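Adenosine kinase (Sinorhizobium meliloti, PDB 3UBO) probably transfers the terminal phosphate of ATP to adenosine, as a sugar and nucleoside kinase of the pfkB family. Local coordinates at residues L269-Y282 / G303-P316. Residues are numbered along the deposited sequence; the frame is centred on the assembly and turned at random.
With ADP (adenosine-5'-diphosphate), chain D; ADN (adenosine), chain C.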
loop_
_atom_site.group_PDB
_atom_site.type_symbol
_atom_site.label_atom_id
_atom_site.label_comp_id
_atom_site.label_asym_id
_atom_site.label_seq_id
_atom_site.Cartn_x
_atom_site.Cartn_y
_atom_site.Cartn_z
ATOM N N LEU A 269 -2.398 19.324 13.009
ATOM C CA LEU A 269 -2.294 18.551 11.758
ATOM C C LEU A 269 -3.164 19.106 10.620
ATOM O O LEU A 269 -4.294 19.690 10.854
ATOM C CB LEU A 269 -2.562 17.069 12.003
ATOM C CG LEU A 269 -1.483 16.271 12.779
ATOM C CD1 LEU A 269 -1.953 14.851 13.155
ATOM C CD2 LEU A 269 -0.135 16.246 12.032
ATOM N N GLU A 270 -2.611 18.957 9.404
ATOM C CA GLU A 270 -3.352 19.297 8.164
ATOM C C GLU A 270 -4.711 18.556 8.147
ATOM O O GLU A 270 -5.751 19.210 8.284
ATOM C CB GLU A 270 -2.544 18.987 6.880
ATOM C CG GLU A 270 -1.582 20.077 6.416
ATOM C CD GLU A 270 -2.269 21.207 5.538
ATOM O OE1 GLU A 270 -2.759 20.874 4.403
ATOM O OE2 GLU A 270 -2.294 22.416 5.966
ATOM N N GLN A 271 -4.688 17.213 8.000
ATOM C CA GLN A 271 -5.881 16.374 8.211
ATOM C C GLN A 271 -5.511 15.176 9.065
ATOM O O GLN A 271 -4.386 14.626 9.004
ATOM C CB GLN A 271 -6.528 15.770 6.917
ATOM C CG GLN A 271 -5.954 16.133 5.535
ATOM C CD GLN A 271 -7.052 16.069 4.444
ATOM O OE1 GLN A 271 -7.282 15.000 3.898
ATOM N NE2 GLN A 271 -7.764 17.237 4.153
ATOM N N VAL A 272 -6.505 14.721 9.801
ATOM C CA VAL A 272 -6.439 13.411 10.394
ATOM C C VAL A 272 -6.851 12.331 9.350
ATOM O O VAL A 272 -8.020 12.011 9.217
ATOM C CB VAL A 272 -7.272 13.413 11.685
ATOM C CG1 VAL A 272 -7.133 12.106 12.401
ATOM C CG2 VAL A 272 -6.796 14.555 12.556
ATOM N N VAL A 273 -5.890 11.806 8.590
ATOM C CA VAL A 273 -6.181 10.862 7.537
ATOM C C VAL A 273 -6.420 9.451 8.111
ATOM O O VAL A 273 -7.526 8.882 7.996
ATOM C CB VAL A 273 -5.064 10.804 6.481
ATOM C CG1 VAL A 273 -5.414 9.722 5.422
ATOM C CG2 VAL A 273 -4.777 12.191 5.880
ATOM N N ASP A 274 -5.386 8.879 8.733
ATOM C CA ASP A 274 -5.450 7.539 9.299
ATOM C C ASP A 274 -4.624 7.545 10.574
ATOM O O ASP A 274 -3.415 7.639 10.542
ATOM C CB ASP A 274 -4.947 6.508 8.272
ATOM C CG ASP A 274 -4.907 5.078 8.820
ATOM O OD1 ASP A 274 -5.630 4.748 9.797
ATOM O OD2 ASP A 274 -4.085 4.259 8.276
ATOM N N THR A 275 -5.315 7.455 11.690
ATOM C CA THR A 275 -4.712 7.263 13.000
ATOM C C THR A 275 -3.849 5.982 13.201
ATOM O O THR A 275 -2.937 5.938 14.022
ATOM C CB THR A 275 -5.821 7.347 14.033
ATOM O OG1 THR A 275 -5.833 8.668 14.471
ATOM C CG2 THR A 275 -5.599 6.506 15.209
ATOM N N THR A 276 -4.137 4.931 12.470
ATOM C CA THR A 276 -3.319 3.743 12.512
ATOM C C THR A 276 -1.826 4.065 12.579
ATOM O O THR A 276 -1.301 4.833 11.747
ATOM C CB THR A 276 -3.633 2.872 11.269
ATOM O OG1 THR A 276 -4.958 2.385 11.423
ATOM C CG2 THR A 276 -2.662 1.730 11.105
ATOM N N GLY A 277 -1.164 3.534 13.591
ATOM C CA GLY A 277 0.268 3.645 13.723
ATOM C C GLY A 277 0.816 4.758 14.573
ATOM O O GLY A 277 2.008 4.889 14.690
ATOM N N ALA A 278 -0.053 5.560 15.159
ATOM C CA ALA A 278 0.362 6.732 15.892
ATOM C C ALA A 278 1.125 6.374 17.149
ATOM O O ALA A 278 2.306 6.573 17.225
ATOM C CB ALA A 278 -0.819 7.554 16.224
ATOM N N GLY A 279 0.441 5.835 18.135
ATOM C CA GLY A 279 1.099 5.442 19.354
ATOM C C GLY A 279 2.378 4.700 19.086
ATOM O O GLY A 279 3.289 4.749 19.862
ATOM N N ASP A 280 2.433 4.005 17.976
ATOM C CA ASP A 280 3.591 3.213 17.660
ATOM C C ASP A 280 4.725 4.108 17.274
ATOM O O ASP A 280 5.860 3.807 17.518
ATOM C CB ASP A 280 3.326 2.268 16.497
ATOM C CG ASP A 280 2.210 1.336 16.752
ATOM O OD1 ASP A 280 1.804 1.205 17.904
ATOM O OD2 ASP A 280 1.729 0.740 15.789
ATOM N N LEU A 281 4.419 5.208 16.631
ATOM C CA LEU A 281 5.475 6.063 16.160
ATOM C C LEU A 281 5.761 7.161 17.143
ATOM O O LEU A 281 6.756 7.833 17.055
ATOM C CB LEU A 281 5.143 6.594 14.785
ATOM C CG LEU A 281 5.894 5.762 13.774
ATOM C CD1 LEU A 281 5.012 4.887 12.986
ATOM C CD2 LEU A 281 6.739 6.593 12.911
ATOM N N TYR A 282 4.877 7.323 18.102
ATOM C CA TYR A 282 5.159 8.200 19.191
ATOM C C TYR A 282 6.281 7.621 20.043
ATOM O O TYR A 282 7.199 8.304 20.458
ATOM C CB TYR A 282 3.938 8.370 20.041
ATOM C CG TYR A 282 4.228 9.203 21.240
ATOM C CD1 TYR A 282 4.699 8.641 22.396
ATOM C CD2 TYR A 282 4.058 10.562 21.204
ATOM C CE1 TYR A 282 4.959 9.405 23.473
ATOM C CE2 TYR A 282 4.318 11.320 22.265
ATOM C CZ TYR A 282 4.768 10.747 23.397
ATOM O OH TYR A 282 5.026 11.545 24.464
ATOM N N GLY A 303 8.393 12.292 20.058
ATOM C CA GLY A 303 7.173 11.521 20.060
ATOM C C GLY A 303 6.119 12.075 19.129
ATOM O O GLY A 303 5.784 11.439 18.108
ATOM N N ASN A 304 5.601 13.254 19.487
ATOM C CA ASN A 304 4.503 13.829 18.749
ATOM C C ASN A 304 4.888 14.084 17.296
ATOM O O ASN A 304 4.180 13.708 16.396
ATOM C CB ASN A 304 4.005 15.044 19.453
ATOM C CG ASN A 304 3.587 14.742 20.850
ATOM O OD1 ASN A 304 4.281 15.107 21.785
ATOM N ND2 ASN A 304 2.471 14.055 21.018
ATOM N N LEU A 305 6.063 14.660 17.071
ATOM C CA LEU A 305 6.550 14.863 15.708
ATOM C C LEU A 305 6.386 13.619 14.821
ATOM O O LEU A 305 5.951 13.720 13.674
ATOM C CB LEU A 305 8.016 15.303 15.725
ATOM C CG LEU A 305 8.742 15.293 14.379
ATOM C CD1 LEU A 305 8.216 16.398 13.476
ATOM C CD2 LEU A 305 10.245 15.427 14.577
ATOM N N ALA A 306 6.739 12.454 15.359
ATOM C CA ALA A 306 6.702 11.172 14.609
ATOM C C ALA A 306 5.283 10.639 14.451
ATOM O O ALA A 306 4.923 10.232 13.364
ATOM C CB ALA A 306 7.581 10.134 15.255
ATOM N N ALA A 307 4.511 10.642 15.541
ATOM C CA ALA A 307 3.115 10.309 15.512
ATOM C C ALA A 307 2.396 11.068 14.356
ATOM O O ALA A 307 1.768 10.468 13.439
ATOM C CB ALA A 307 2.515 10.639 16.854
ATOM N N GLY A 308 2.524 12.391 14.397
ATOM C CA GLY A 308 1.734 13.265 13.569
ATOM C C GLY A 308 2.041 13.054 12.110
ATOM O O GLY A 308 1.133 13.026 11.338
ATOM N N ILE A 309 3.302 12.886 11.721
ATOM C CA ILE A 309 3.625 12.580 10.334
ATOM C C ILE A 309 2.912 11.325 9.805
ATOM O O ILE A 309 2.533 11.272 8.628
ATOM C CB ILE A 309 5.138 12.401 10.116
ATOM C CG1 ILE A 309 5.839 13.765 10.273
ATOM C CG2 ILE A 309 5.434 11.679 8.746
ATOM C CD1 ILE A 309 7.375 13.755 10.072
ATOM N N VAL A 310 2.694 10.338 10.666
ATOM C CA VAL A 310 2.213 9.031 10.180
ATOM C C VAL A 310 0.671 8.994 10.037
ATOM O O VAL A 310 0.124 8.164 9.292
ATOM C CB VAL A 310 2.721 7.838 11.014
ATOM C CG1 VAL A 310 1.793 7.541 12.211
ATOM C CG2 VAL A 310 2.824 6.615 10.131
ATOM N N ILE A 311 0.037 9.901 10.783
ATOM C CA ILE A 311 -1.394 10.147 10.792
ATOM C C ILE A 311 -1.834 10.907 9.508
ATOM O O ILE A 311 -2.996 10.887 9.134
ATOM C CB ILE A 311 -1.789 11.051 12.001
ATOM C CG1 ILE A 311 -1.580 10.375 13.366
ATOM C CG2 ILE A 311 -3.257 11.545 11.884
ATOM C CD1 ILE A 311 -2.339 11.170 14.518
ATOM N N GLY A 312 -0.909 11.581 8.844
ATOM C CA GLY A 312 -1.226 12.093 7.524
ATOM C C GLY A 312 -1.079 11.016 6.438
ATOM O O GLY A 312 -0.584 11.309 5.356
ATOM N N GLN A 313 -1.486 9.767 6.684
ATOM C CA GLN A 313 -1.119 8.724 5.718
ATOM C C GLN A 313 -2.002 7.508 5.867
ATOM O O GLN A 313 -2.264 7.052 6.984
ATOM C CB GLN A 313 0.298 8.248 6.035
ATOM C CG GLN A 313 1.160 7.893 4.884
ATOM C CD GLN A 313 2.434 7.248 5.403
ATOM O OE1 GLN A 313 2.354 6.409 6.299
ATOM N NE2 GLN A 313 3.605 7.605 4.830
ATOM N N ILE A 314 -2.449 6.952 4.750
ATOM C CA ILE A 314 -3.095 5.637 4.807
ATOM C C ILE A 314 -1.876 4.848 4.988
ATOM O O ILE A 314 -0.975 4.982 4.171
ATOM C CB ILE A 314 -3.799 5.249 3.467
ATOM C CG1 ILE A 314 -5.257 5.704 3.510
ATOM C CG2 ILE A 314 -3.731 3.768 3.218
ATOM C CD1 ILE A 314 -5.964 5.224 4.723
ATOM N N GLY A 315 -1.816 4.068 6.082
ATOM C CA GLY A 315 -0.603 3.335 6.435
ATOM C C GLY A 315 0.016 3.690 7.793
ATOM O O GLY A 315 -0.064 4.872 8.236
ATOM N N PRO A 316 0.653 2.690 8.467
ATOM C CA PRO A 316 1.255 2.899 9.791
ATOM C C PRO A 316 2.799 3.171 9.749
ATOM O O PRO A 316 3.322 3.477 10.824
ATOM C CB PRO A 316 1.016 1.560 10.443
ATOM C CG PRO A 316 1.446 0.571 9.291
ATOM C CD PRO A 316 0.911 1.306 7.998
HETATM P PB ADP D . -3.332 5.873 20.097
HETATM O O1B ADP D . -4.758 5.053 20.310
HETATM O O2B ADP D . -1.974 5.234 20.846
HETATM O O3B ADP D . -3.025 6.033 18.650
HETATM P PA ADP D . -3.460 8.859 20.899
HETATM O O1A ADP D . -4.981 9.491 20.859
HETATM O O2A ADP D . -2.825 9.188 22.176
HETATM O O3A ADP D . -3.940 7.242 20.842
HETATM O "O5'" ADP D . -2.416 9.380 19.689
HETATM C "C5'" ADP D . -1.062 8.943 19.689
HETATM C "C4'" ADP D . -0.072 10.066 19.236
HETATM O "O4'" ADP D . -0.111 10.507 17.797
HETATM C "C3'" ADP D . -0.168 11.498 19.988
HETATM O "O3'" ADP D . 0.256 11.622 21.334
HETATM C "C2'" ADP D . 0.229 12.534 18.944
HETATM O "O2'" ADP D . 1.587 12.983 18.827
HETATM C "C1'" ADP D . -0.416 11.911 17.739
HETATM N N9 ADP D . -1.869 12.235 17.585
HETATM C C8 ADP D . -2.963 11.452 17.880
HETATM N N7 ADP D . -4.186 12.180 17.563
HETATM C C5 ADP D . -3.805 13.464 17.078
HETATM C C6 ADP D . -4.591 14.613 16.585
HETATM N N6 ADP D . -6.062 14.521 16.513
HETATM N N1 ADP D . -3.943 15.724 16.141
HETATM C C2 ADP D . -2.539 15.792 16.137
HETATM N N3 ADP D . -1.754 14.687 16.631
HETATM C C4 ADP D . -2.398 13.535 17.074
HETATM O "O5'" ADN C . -1.510 0.419 16.356
HETATM C "C5'" ADN C . -1.083 0.355 14.944
HETATM C "C4'" ADN C . -0.813 -1.096 14.418
HETATM O "O4'" ADN C . -1.443 -2.113 15.205
HETATM C "C3'" ADN C . -0.996 -1.638 12.905
HETATM O "O3'" ADN C . -0.133 -1.341 11.834
HETATM C "C2'" ADN C . -1.207 -3.174 13.121
HETATM O "O2'" ADN C . -0.377 -4.045 12.323
HETATM C "C1'" ADN C . -1.045 -3.284 14.585
HETATM N N9 ADN C . -1.878 -4.390 15.147
HETATM C C8 ADN C . -3.273 -4.665 15.061
HETATM N N7 ADN C . -3.597 -5.767 15.898
HETATM C C5 ADN C . -2.392 -6.160 16.508
HETATM C C6 ADN C . -2.076 -7.207 17.418
HETATM N N6 ADN C . -3.084 -8.095 17.934
HETATM N N1 ADN C . -0.707 -7.334 17.851
HETATM C C2 ADN C . 0.295 -6.431 17.369
HETATM N N3 ADN C . 0.024 -5.376 16.464
HETATM C C4 ADN C . -1.324 -5.285 16.040
#
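A chi1 of 177° sets CG of D274 anti to the backbone N and carries the carboxylate to the 313-316 segment, where OD2 accepts G315 N through its anti lone pair (3.2 Å, 164° at the hydrogen). OD1 takes two donors from T276: OG1 on the syn side at 2.9 Å, and the backbone N from above the carboxylate plane, closing an Asx turn. Replacing D274 by alanine would probably deprive G315 N of OD2 and both T276 donors of OD1, so that the Asx turn loses its closing bond. A separate backbone link joins D274 N to I311 O at 3.1 Å, with a weak bond from V273 N to the same oxygen. The type II turn T275-A278 then delivers G277 to the N-cap of helix 278-290, within the DTTGAGD signature of pfkB kinases, beside the bound adenosine. I311 turns CG2 to L269 CD1 (3.8 Å) and CD1 to the ADP base, while Y282 lays its ring over G303 CA, a CH-pi contact 3.8 Å from the centroid. Segments 278-282 and 303-311 run roughly antiparallel (146°, axes 7.3 Å apart at closest); beyond them, D274 and T276 touch strands 116-121 and 127-132, and I314 meets V56 of strand 56-59 and L319 of the second subunit.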